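Local structure of putative transcriptional regulator (Clostridium difficile, 3QI7) at residues 121-125 with 126-130. The protein is of unknown function but has a periplasmic binding protein-like fold, is a putative lipoprotein, and may bind a small ligand or act in transcriptional regulation. Numbering follows the deposited sequence.
Sequences MGDDK and NQLSQ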
loop_
_atom_site.group_PDB
_atom_site.type_symbol
_atom_site.label_atom_id
_atom_site.label_comp_id
_atom_site.label_asym_id
_atom_site.label_seq_id
_atom_site.Cartn_x
_atom_site.Cartn_y
_atom_site.Cartn_z
HETATM N N MSE A 121 -8.123 6.422 -1.975
HETATM C CA MSE A 121 -8.196 7.891 -2.007
HETATM C C MSE A 121 -8.027 8.409 -0.559
HETATM O O MSE A 121 -8.262 7.670 0.402
HETATM C CB MSE A 121 -9.504 8.366 -2.635
HETATM C CG MSE A 121 -9.477 8.289 -4.181
HETATM SE SE MSE A 121 -11.245 8.528 -5.012
HETATM C CE MSE A 121 -11.614 10.401 -4.542
ATOM N N GLY A 122 -7.618 9.665 -0.411
ATOM C CA GLY A 122 -7.296 10.211 0.893
ATOM C C GLY A 122 -8.466 10.861 1.592
ATOM O O GLY A 122 -8.325 11.331 2.723
ATOM N N ASP A 123 -9.620 10.897 0.932
ATOM C CA ASP A 123 -10.799 11.577 1.491
ATOM C C ASP A 123 -11.429 10.833 2.667
ATOM O O ASP A 123 -11.176 9.654 2.893
ATOM C CB ASP A 123 -11.851 11.812 0.398
ATOM C CG ASP A 123 -11.239 12.378 -0.887
ATOM O OD1 ASP A 123 -10.622 11.599 -1.648
ATOM O OD2 ASP A 123 -11.355 13.595 -1.130
ATOM N N ASP A 124 -12.271 11.537 3.415
ATOM C CA ASP A 124 -13.003 10.945 4.541
ATOM C C ASP A 124 -13.664 9.611 4.109
ATOM O O ASP A 124 -14.371 9.563 3.101
ATOM C CB ASP A 124 -14.095 11.936 5.003
ATOM C CG ASP A 124 -14.901 11.419 6.195
ATOM O OD1 ASP A 124 -15.573 10.379 6.068
ATOM O OD2 ASP A 124 -14.886 12.071 7.255
ATOM N N LYS A 125 -13.440 8.558 4.879
ATOM C CA LYS A 125 -13.828 7.210 4.466
ATOM C C LYS A 125 -15.344 7.023 4.384
ATOM O O LYS A 125 -15.854 6.253 3.575
ATOM C CB LYS A 125 -13.232 6.183 5.403
ATOM C CG LYS A 125 -11.726 5.985 5.192
ATOM C CD LYS A 125 -11.097 5.210 6.342
ATOM C CE LYS A 125 -9.568 5.213 6.222
ATOM N NZ LYS A 125 -9.035 3.889 6.542
ATOM N N ASN A 126 -16.061 7.708 5.257
ATOM C CA ASN A 126 -17.518 7.670 5.213
ATOM C C ASN A 126 -18.054 8.340 3.942
ATOM O O ASN A 126 -19.011 7.870 3.316
ATOM C CB ASN A 126 -18.092 8.330 6.469
ATOM C CG ASN A 126 -17.792 7.528 7.716
ATOM O OD1 ASN A 126 -18.603 6.710 8.146
ATOM N ND2 ASN A 126 -16.598 7.703 8.261
ATOM N N GLN A 127 -17.430 9.451 3.564
ATOM C CA GLN A 127 -17.802 10.168 2.346
ATOM C C GLN A 127 -17.488 9.323 1.119
ATOM O O GLN A 127 -18.281 9.228 0.186
ATOM C CB GLN A 127 -17.036 11.479 2.277
ATOM C CG GLN A 127 -17.406 12.462 3.360
ATOM C CD GLN A 127 -18.660 13.172 3.006
ATOM O OE1 GLN A 127 -18.696 13.928 2.026
ATOM N NE2 GLN A 127 -19.717 12.926 3.769
ATOM N N LEU A 128 -16.316 8.697 1.123
ATOM C CA LEU A 128 -15.966 7.762 0.061
ATOM C C LEU A 128 -17.027 6.656 -0.101
ATOM O O LEU A 128 -17.424 6.311 -1.221
ATOM C CB LEU A 128 -14.602 7.136 0.348
ATOM C CG LEU A 128 -13.343 7.977 0.106
ATOM C CD1 LEU A 128 -12.080 7.190 0.504
ATOM C CD2 LEU A 128 -13.203 8.415 -1.355
ATOM N N SER A 129 -17.492 6.102 1.010
ATOM C CA SER A 129 -18.467 5.010 0.952
ATOM C C SER A 129 -19.782 5.477 0.328
ATOM O O SER A 129 -20.399 4.743 -0.470
ATOM C CB SER A 129 -18.722 4.435 2.348
ATOM O OG SER A 129 -19.802 3.508 2.334
ATOM N N GLN A 130 -20.213 6.687 0.699
ATOM C CA GLN A 130 -21.474 7.256 0.210
ATOM C C GLN A 130 -21.402 7.519 -1.297
ATOM O O GLN A 130 -22.341 7.233 -2.017
ATOM C CB GLN A 130 -21.806 8.561 0.965
ATOM C CG GLN A 130 -23.259 9.061 0.800
ATOM C CD GLN A 130 -23.541 10.381 1.529
ATOM O OE1 GLN A 130 -22.798 10.800 2.414
ATOM N NE2 GLN A 130 -24.624 11.032 1.149
#
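D124 is the N-cap of its helix and caps it through its carboxylate: OD1 accepts from Q127 N at 3.3 Å, with the N-H pointing fairly straight at it (157°), and takes a shorter but weak, strongly bent bond from N126 N. Q127 N meets OD1 on its anti side, well out of the carboxylate plane. With CG anti to the backbone N (chi1 -179°), OD1 is brought to the first-turn amides, where the carboxylate would probably interact favourably with the helix dipole. Backbone bonds continue the turn, L128 N to D124 O at 2.9 Å and S129 N to K125 O at 3.0 Å. Helix 125-131 joins parallel strands 115-118 and 134-137 as part of a beta-alpha-beta crossover. Apolar contact centres on CD2 of buried L128, which packs 3.9 Å from M121 CB and meets D123 CB at 4.1 Å; CD1 instead faces the backbone carbonyls of both residues, in van der Waals contact with D123 O at 3.5 Å. With selenomethionine M121 bent at chi3 (66°), CE folds back to L128 CD2, where SE also lies. Alongside the cap, Q127 CG lies 3.7 Å from D124 CB. G99 N of the same chain bonds D123 OD2, tying the loop to the segment before helix 101-110.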